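Local coordinates for protein acetylornithine aminotransferase (Aquifex aeolicus, PDB 2EH6) that transfers an amino group from N(2)-acetyl-L-ornithine to 2-oxoglutarate with pyridoxal 5'-phosphate as cofactor, a step of arginine biosynthesis, at residues Asp32-Gly38 and Arg352-Pro356; Gln72-Ala76 and Lys88-Ala92; Lys305-Leu309 and Ile368-Arg372. One frame throughout, in Å; residues are numbered along the deposited sequence.

Contact 1: residues Asp32-Gly38 and Arg352-Pro356; sequences DFVSGIG and RFLPP
The carbonyl O of D32 meets the ring of P356, 3.1 Å from CD; it is buried and has no polar partner in the model. OD1 of the same residue accepts from V34 N and S35 N, further along the chain, in an Asx turn, both donors arriving from the same face of the carboxylate plane. At F33 the two segments are joined through the backbone: L354 N donates to F33 O at 2.8 Å. P355 CB stands over the centre of the F33 ring, 3.9 Å from the centroid and 12° off the normal, a CH-pi contact. The V34 side chain points away from 352-356 and packs on Y67 of the second subunit, while its carbonyl O accepts from I37 N and G38 N. S35 OG, set between its own N and carbonyl carbon (chi1 69°), gives a short hydrogen bond of 2.5 Å to L354 O, nearly straight out from the carbonyl. I37 CG2 stands 4.1 Å from NH1 of R352, whose guanidinium is held by N344 and, weakly, by Q215. L354 CD1 lies 3.6 Å from G38 N. Positive phi and psi from S35 to G38 make this a left-handed helical turn, which leads from the sheet strand 29-32 to the cofactor site of this class-III aminotransferase: the I37 side chain is about 5 Å from pyridoxal phosphate.

Contact 2: residues Gln72-Ala76 and Lys88-Ala92; sequences QEELA and KVFFA
OE1 of Q72 accepts from a water at 3.0 Å and, weakly, from R9 of the second subunit; the same water accepts from F91 N at 3.1 Å and so ties the helix side chain to the strand backbone. The amide's other end, NE2, donates to N65 and to the carbonyl of G273, which fixes its rotation. The F91 ring packs against the helix. Its CE2 edge points at Q72 O, 3.4 Å away, an oxygen already bonded to A76 N. Q72 CG, 3.5 Å from CD2, and L75 CD2, which comes obliquely to CE1 at 3.6 Å, lie on the same side of the ring plane; the Q72 amide plane stands 71° to the ring. From within the strand V89 CG1, anti to its backbone N (chi1 173°), sits over the opposite face, and A76 CB packs on V89 CB at 3.9 Å. Replacing F91 by an alanine is likely to open a gap between Q72, L75 and V89 and leave L75 without the ring it leans on. Helix and strand axes stay 9.0 Å apart, a spacing filled by the aromatic ring, so the join is mainly apolar, with a single water carrying the polar link between the two segments.

Contact 3: residues Lys305-Leu309 and Ile368-Arg372; sequences KLKEL and ISVLR
I368 of helix 361-374 packs against K305, L306 and L309, and its branches meet different residues there. From CB the short branch, CG2, faces L309 and stands 4.1 Å from its CD2. The longer branch starts with CG1, which lies beside the backbone N (chi1 -69°) and touches K305 CB at 3.7 Å. A second turn, chi2 -61°, folds CD1 back so that it rests against that same K305 CB and, at 3.8 Å, against L306 CD2. K305 thus offers the root of its side chain to the contact, while its chain bends at chi2 and carries the ammonium group away to a long salt bridge with E308. L306 CD2 serves two partners: besides I368 it meets the tip of L371, CD1, at 3.8 Å, the side chains crossing obliquely. One turn further along, L309 spreads its methyls over the second helix. CD1 packs on L371 CB at 3.9 Å, the two side chains nearly at right angles, and CD2 lies against R372 CB, also at 3.9 Å, where the contact meets solvent. L309 also touches L375, the last residue of the chain. Everything that crosses is aliphatic carbon, and even the lysine and the arginine contribute their CB atoms. The pairing of K305 with I368 and of L309 with R372 shows the segments running in the same sense. They come from the end of helix 275-308 and from the C-terminal helix 361-374, laid side by side on the sheet: L306 rests on V314 of strand 313-317, and both L306 and L371 rest on F353 of strand 350-353.

How the contacts relate
Contacts 1 and 3 touch, with centres 16 Å apart. F353 joins them: its ring atoms CE2 and CZ pack on L306 CD1 (3.8 Å) and L371 CD1 (4.1 Å), and strand 350-353 is followed in the chain by helix 361-374. Contact 2 stands across the molecule from contact 3, centres 40 Å apart, yet L75 packs on the early part of helix 275-308, whose far end enters contact 3. Contact 1 lies closest to the cofactor; F91 of contact 2 is about 12 Å from pyridoxal phosphate, side chain to ligand, and contact 3 is remote from it. Contacts 1 and 2 both touch the second subunit.

Contact 1: residues Asp32-Gly38 and Arg352-Pro356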
loop_
_atom_site.group_PDB
_atom_site.type_symbol
_atom_site.label_atom_id
_atom_site.label_comp_id
_atom_site.label_asym_id
_atom_site.label_seq_id
_atom_site.Cartn_x
_atom_site.Cartn_y
_atom_site.Cartn_z
ATOM N N ASP A 32 -20.617 -12.212 10.862
ATOM C CA ASP A 32 -19.203 -12.024 10.574
ATOM C C ASP A 32 -18.252 -12.038 11.765
ATOM O O ASP A 32 -18.140 -11.058 12.495
ATOM C CB ASP A 32 -19.034 -10.723 9.785
ATOM C CG ASP A 32 -17.601 -10.479 9.348
ATOM O OD1 ASP A 32 -16.774 -11.411 9.436
ATOM O OD2 ASP A 32 -17.312 -9.353 8.902
ATOM N N PHE A 33 -17.561 -13.157 11.949
ATOM C CA PHE A 33 -16.599 -13.280 13.033
ATOM C C PHE A 33 -15.164 -13.289 12.515
ATOM O O PHE A 33 -14.262 -13.844 13.145
ATOM C CB PHE A 33 -16.880 -14.534 13.861
ATOM C CG PHE A 33 -17.756 -14.274 15.049
ATOM C CD1 PHE A 33 -19.020 -13.719 14.882
ATOM C CD2 PHE A 33 -17.300 -14.531 16.337
ATOM C CE1 PHE A 33 -19.819 -13.418 15.982
ATOM C CE2 PHE A 33 -18.089 -14.234 17.442
ATOM C CZ PHE A 33 -19.350 -13.675 17.265
ATOM N N VAL A 34 -14.967 -12.661 11.360
ATOM C CA VAL A 34 -13.649 -12.563 10.742
ATOM C C VAL A 34 -13.339 -11.101 10.399
ATOM O O VAL A 34 -12.177 -10.705 10.320
ATOM C CB VAL A 34 -13.570 -13.409 9.445
ATOM C CG1 VAL A 34 -12.299 -13.084 8.682
ATOM C CG2 VAL A 34 -13.596 -14.894 9.795
ATOM N N SER A 35 -14.388 -10.311 10.199
ATOM C CA SER A 35 -14.269 -8.891 9.857
ATOM C C SER A 35 -13.181 -8.571 8.822
ATOM O O SER A 35 -12.450 -7.581 8.956
ATOM C CB SER A 35 -14.043 -8.046 11.123
ATOM O OG SER A 35 -12.763 -8.272 11.693
ATOM N N GLY A 36 -13.086 -9.403 7.789
ATOM C CA GLY A 36 -12.110 -9.176 6.734
ATOM C C GLY A 36 -10.686 -9.237 7.245
ATOM O O GLY A 36 -9.797 -8.563 6.720
ATOM N N ILE A 37 -10.487 -10.079 8.253
ATOM C CA ILE A 37 -9.206 -10.286 8.926
ATOM C C ILE A 37 -8.896 -9.116 9.860
ATOM O O ILE A 37 -7.813 -8.528 9.808
ATOM C CB ILE A 37 -8.031 -10.457 7.940
ATOM C CG1 ILE A 37 -8.385 -11.485 6.864
ATOM C CG2 ILE A 37 -6.798 -10.973 8.688
ATOM C CD1 ILE A 37 -7.253 -11.727 5.870
ATOM N N GLY A 38 -9.865 -8.777 10.704
ATOM C CA GLY A 38 -9.683 -7.703 11.671
ATOM C C GLY A 38 -9.619 -6.299 11.117
ATOM O O GLY A 38 -9.061 -5.400 11.747
ATOM N N ARG A 352 -9.401 -18.948 14.028
ATOM C CA ARG A 352 -9.175 -17.592 14.506
ATOM C C ARG A 352 -10.478 -16.809 14.419
ATOM O O ARG A 352 -11.189 -16.892 13.418
ATOM C CB ARG A 352 -8.082 -16.919 13.662
ATOM C CG ARG A 352 -7.864 -15.450 13.971
ATOM C CD ARG A 352 -6.671 -14.874 13.214
ATOM N NE ARG A 352 -6.670 -15.234 11.797
ATOM C CZ ARG A 352 -5.892 -14.661 10.883
ATOM N NH1 ARG A 352 -5.053 -13.692 11.234
ATOM N NH2 ARG A 352 -5.940 -15.066 9.620
ATOM N N PHE A 353 -10.795 -16.068 15.477
ATOM C CA PHE A 353 -12.017 -15.271 15.528
ATOM C C PHE A 353 -11.653 -13.798 15.647
ATOM O O PHE A 353 -10.936 -13.406 16.564
ATOM C CB PHE A 353 -12.872 -15.692 16.729
ATOM C CG PHE A 353 -13.076 -17.177 16.834
ATOM C CD1 PHE A 353 -13.912 -17.846 15.943
ATOM C CD2 PHE A 353 -12.407 -17.913 17.808
ATOM C CE1 PHE A 353 -14.079 -19.228 16.016
ATOM C CE2 PHE A 353 -12.563 -19.297 17.893
ATOM C CZ PHE A 353 -13.403 -19.958 16.993
ATOM N N LEU A 354 -12.144 -12.990 14.711
ATOM C CA LEU A 354 -11.872 -11.557 14.693
ATOM C C LEU A 354 -13.152 -10.795 14.388
ATOM O O LEU A 354 -13.245 -10.089 13.391
ATOM C CB LEU A 354 -10.823 -11.234 13.623
ATOM C CG LEU A 354 -9.418 -11.790 13.843
ATOM C CD1 LEU A 354 -8.588 -11.610 12.571
ATOM C CD2 LEU A 354 -8.772 -11.077 15.027
ATOM N N PRO A 355 -14.168 -10.933 15.250
ATOM C CA PRO A 355 -15.426 -10.225 15.005
ATOM C C PRO A 355 -15.257 -8.709 15.094
ATOM O O PRO A 355 -14.258 -8.217 15.624
ATOM C CB PRO A 355 -16.333 -10.768 16.103
ATOM C CG PRO A 355 -15.369 -10.997 17.233
ATOM C CD PRO A 355 -14.220 -11.677 16.519
ATOM N N PRO A 356 -16.226 -7.952 14.562
ATOM C CA PRO A 356 -16.135 -6.489 14.620
ATOM C C PRO A 356 -16.106 -6.117 16.096
ATOM O O PRO A 356 -16.642 -6.850 16.926
ATOM C CB PRO A 356 -17.417 -6.039 13.924
ATOM C CG PRO A 356 -17.657 -7.150 12.936
ATOM C CD PRO A 356 -17.399 -8.373 13.777
#

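Contact 2: residues Gln72-Ala76 and Lys88-Ala92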
loop_
_atom_site.group_PDB
_atom_site.type_symbol
_atom_site.label_atom_id
_atom_site.label_comp_id
_atom_site.label_asym_id
_atom_site.label_seq_id
_atom_site.Cartn_x
_atom_site.Cartn_y
_atom_site.Cartn_z
ATOM N N GLN A 72 -4.039 14.792 8.369
ATOM C CA GLN A 72 -2.984 13.897 8.851
ATOM C C GLN A 72 -2.597 14.329 10.271
ATOM O O GLN A 72 -2.415 13.495 11.160
ATOM C CB GLN A 72 -1.753 13.956 7.929
ATOM C CG GLN A 72 -1.827 13.003 6.729
ATOM C CD GLN A 72 -0.647 13.147 5.769
ATOM O OE1 GLN A 72 0.512 13.206 6.186
ATOM N NE2 GLN A 72 -0.942 13.191 4.479
ATOM N N GLU A 73 -2.473 15.638 10.480
ATOM C CA GLU A 73 -2.126 16.163 11.802
ATOM C C GLU A 73 -3.146 15.724 12.845
ATOM O O GLU A 73 -2.780 15.235 13.910
ATOM C CB GLU A 73 -2.082 17.696 11.790
ATOM C CG GLU A 73 -0.873 18.304 11.123
ATOM C CD GLU A 73 0.420 18.019 11.865
ATOM O OE1 GLU A 73 0.368 17.674 13.068
ATOM O OE2 GLU A 73 1.491 18.159 11.243
ATOM N N GLU A 74 -4.428 15.907 12.533
ATOM C CA GLU A 74 -5.499 15.545 13.458
ATOM C C GLU A 74 -5.493 14.080 13.864
ATOM O O GLU A 74 -5.633 13.762 15.043
ATOM C CB GLU A 74 -6.874 15.887 12.871
ATOM C CG GLU A 74 -8.000 15.082 13.523
ATOM C CD GLU A 74 -9.392 15.571 13.172
ATOM O OE1 GLU A 74 -9.667 15.805 11.973
ATOM O OE2 GLU A 74 -10.219 15.703 14.104
ATOM N N LEU A 75 -5.351 13.186 12.890
ATOM C CA LEU A 75 -5.339 11.761 13.187
ATOM C C LEU A 75 -4.072 11.381 13.952
ATOM O O LEU A 75 -4.124 10.611 14.910
ATOM C CB LEU A 75 -5.436 10.949 11.890
ATOM C CG LEU A 75 -5.502 9.431 12.070
ATOM C CD1 LEU A 75 -6.644 9.077 13.018
ATOM C CD2 LEU A 75 -5.686 8.759 10.708
ATOM N N ALA A 76 -2.933 11.924 13.534
ATOM C CA ALA A 76 -1.670 11.623 14.211
ATOM C C ALA A 76 -1.776 11.992 15.690
ATOM O O ALA A 76 -1.365 11.234 16.566
ATOM C CB ALA A 76 -0.526 12.399 13.562
ATOM N N LYS A 88 5.885 10.716 16.716
ATOM C CA LYS A 88 5.394 11.241 15.452
ATOM C C LYS A 88 4.871 10.088 14.601
ATOM O O LYS A 88 5.155 8.920 14.871
ATOM C CB LYS A 88 6.499 12.003 14.711
ATOM C CG LYS A 88 6.924 13.301 15.403
ATOM C CD LYS A 88 7.914 14.088 14.558
ATOM C CE LYS A 88 8.281 15.413 15.208
ATOM N NZ LYS A 88 7.077 16.209 15.571
ATOM N N VAL A 89 4.118 10.426 13.564
ATOM C CA VAL A 89 3.508 9.417 12.709
ATOM C C VAL A 89 3.812 9.610 11.233
ATOM O O VAL A 89 3.963 10.737 10.764
ATOM C CB VAL A 89 1.954 9.447 12.884
ATOM C CG1 VAL A 89 1.276 8.508 11.877
ATOM C CG2 VAL A 89 1.585 9.077 14.304
ATOM N N PHE A 90 3.909 8.496 10.510
ATOM C CA PHE A 90 4.106 8.525 9.064
ATOM C C PHE A 90 2.963 7.671 8.542
ATOM O O PHE A 90 2.795 6.542 8.993
ATOM C CB PHE A 90 5.414 7.873 8.622
ATOM C CG PHE A 90 5.452 7.576 7.143
ATOM C CD1 PHE A 90 5.565 8.608 6.214
ATOM C CD2 PHE A 90 5.273 6.272 6.678
ATOM C CE1 PHE A 90 5.493 8.352 4.842
ATOM C CE2 PHE A 90 5.198 6.001 5.310
ATOM C CZ PHE A 90 5.307 7.046 4.387
ATOM N N PHE A 91 2.192 8.200 7.595
ATOM C CA PHE A 91 1.048 7.460 7.050
ATOM C C PHE A 91 1.337 6.680 5.776
ATOM O O PHE A 91 1.898 7.214 4.826
ATOM C CB PHE A 91 -0.120 8.417 6.801
ATOM C CG PHE A 91 -0.785 8.895 8.058
ATOM C CD1 PHE A 91 -1.586 8.034 8.804
ATOM C CD2 PHE A 91 -0.598 10.199 8.510
ATOM C CE1 PHE A 91 -2.194 8.461 9.990
ATOM C CE2 PHE A 91 -1.201 10.641 9.694
ATOM C CZ PHE A 91 -2.002 9.766 10.438
ATOM N N ALA A 92 0.938 5.409 5.766
ATOM C CA ALA A 92 1.130 4.546 4.608
ATOM C C ALA A 92 -0.249 4.044 4.157
ATOM O O ALA A 92 -1.274 4.600 4.561
ATOM C CB ALA A 92 2.039 3.372 4.972
HETATM O O HOH W 1 2.572 11.095 6.682
#

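Contact 3: residues Lys305-Leu309 and Ile368-Arg372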
loop_
_atom_site.group_PDB
_atom_site.type_symbol
_atom_site.label_atom_id
_atom_site.label_comp_id
_atom_site.label_asym_id
_atom_site.label_seq_id
_atom_site.Cartn_x
_atom_site.Cartn_y
_atom_site.Cartn_z
ATOM N N LYS A 305 -16.810 -18.870 26.868
ATOM C CA LYS A 305 -17.733 -19.757 26.169
ATOM C C LYS A 305 -16.957 -20.722 25.275
ATOM O O LYS A 305 -17.327 -21.887 25.135
ATOM C CB LYS A 305 -18.721 -18.946 25.326
ATOM C CG LYS A 305 -19.624 -18.029 26.138
ATOM C CD LYS A 305 -20.416 -18.818 27.174
ATOM C CE LYS A 305 -21.260 -17.903 28.039
ATOM N NZ LYS A 305 -22.098 -18.661 29.012
ATOM N N LEU A 306 -15.881 -20.230 24.667
ATOM C CA LEU A 306 -15.054 -21.065 23.807
ATOM C C LEU A 306 -14.433 -22.178 24.638
ATOM O O LEU A 306 -14.359 -23.325 24.196
ATOM C CB LEU A 306 -13.958 -20.229 23.142
ATOM C CG LEU A 306 -14.416 -19.285 22.025
ATOM C CD1 LEU A 306 -13.238 -18.468 21.523
ATOM C CD2 LEU A 306 -15.021 -20.099 20.887
ATOM N N LYS A 307 -13.983 -21.837 25.842
ATOM C CA LYS A 307 -13.391 -22.829 26.735
ATOM C C LYS A 307 -14.447 -23.864 27.111
ATOM O O LYS A 307 -14.155 -25.055 27.224
ATOM C CB LYS A 307 -12.865 -22.162 28.009
ATOM C CG LYS A 307 -11.601 -21.341 27.826
ATOM C CD LYS A 307 -11.238 -20.605 29.113
ATOM C CE LYS A 307 -9.943 -19.819 28.955
ATOM N NZ LYS A 307 -9.679 -18.925 30.118
ATOM N N GLU A 308 -15.677 -23.396 27.296
ATOM C CA GLU A 308 -16.793 -24.255 27.671
ATOM C C GLU A 308 -17.115 -25.346 26.657
ATOM O O GLU A 308 -17.631 -26.402 27.022
ATOM C CB GLU A 308 -18.038 -23.407 27.920
ATOM C CG GLU A 308 -18.109 -22.815 29.315
ATOM C CD GLU A 308 -19.187 -21.758 29.440
ATOM O OE1 GLU A 308 -20.275 -21.939 28.849
ATOM O OE2 GLU A 308 -18.949 -20.751 30.138
ATOM N N LEU A 309 -16.817 -25.093 25.388
ATOM C CA LEU A 309 -17.082 -26.081 24.351
ATOM C C LEU A 309 -16.259 -27.344 24.596
ATOM O O LEU A 309 -16.651 -28.441 24.197
ATOM C CB LEU A 309 -16.745 -25.506 22.973
ATOM C CG LEU A 309 -17.573 -24.302 22.508
ATOM C CD1 LEU A 309 -16.996 -23.764 21.207
ATOM C CD2 LEU A 309 -19.031 -24.711 22.322
ATOM N N ILE A 368 -21.358 -19.185 19.138
ATOM C CA ILE A 368 -21.039 -20.327 19.984
ATOM C C ILE A 368 -21.950 -21.512 19.663
ATOM O O ILE A 368 -21.490 -22.645 19.579
ATOM C CB ILE A 368 -21.175 -19.965 21.477
ATOM C CG1 ILE A 368 -20.073 -18.976 21.870
ATOM C CG2 ILE A 368 -21.108 -21.225 22.334
ATOM C CD1 ILE A 368 -18.653 -19.512 21.685
ATOM N N SER A 369 -23.237 -21.245 19.473
ATOM C CA SER A 369 -24.191 -22.301 19.158
ATOM C C SER A 369 -23.763 -23.047 17.894
ATOM O O SER A 369 -23.742 -24.279 17.862
ATOM C CB SER A 369 -25.590 -21.706 18.969
ATOM O OG SER A 369 -26.560 -22.726 18.803
ATOM N N VAL A 370 -23.418 -22.297 16.853
ATOM C CA VAL A 370 -22.983 -22.894 15.595
ATOM C C VAL A 370 -21.731 -23.737 15.809
ATOM O O VAL A 370 -21.606 -24.836 15.268
ATOM C CB VAL A 370 -22.682 -21.811 14.543
ATOM C CG1 VAL A 370 -22.004 -22.433 13.332
ATOM C CG2 VAL A 370 -23.975 -21.120 14.131
ATOM N N LEU A 371 -20.800 -23.211 16.598
ATOM C CA LEU A 371 -19.562 -23.920 16.892
ATOM C C LEU A 371 -19.847 -25.224 17.631
ATOM O O LEU A 371 -19.260 -26.265 17.330
ATOM C CB LEU A 371 -18.641 -23.033 17.731
ATOM C CG LEU A 371 -18.063 -21.822 16.999
ATOM C CD1 LEU A 371 -17.267 -20.960 17.971
ATOM C CD2 LEU A 371 -17.180 -22.297 15.861
ATOM N N ARG A 372 -20.751 -25.160 18.604
ATOM C CA ARG A 372 -21.112 -26.339 19.379
ATOM C C ARG A 372 -21.661 -27.419 18.450
ATOM O O ARG A 372 -21.377 -28.605 18.622
ATOM C CB ARG A 372 -22.161 -25.975 20.438
ATOM C CG ARG A 372 -22.542 -27.124 21.376
ATOM C CD ARG A 372 -23.454 -26.641 22.497
ATOM N NE ARG A 372 -23.664 -27.646 23.544
ATOM C CZ ARG A 372 -24.498 -28.681 23.455
ATOM N NH1 ARG A 372 -25.222 -28.873 22.360
ATOM N NH2 ARG A 372 -24.619 -29.524 24.475
#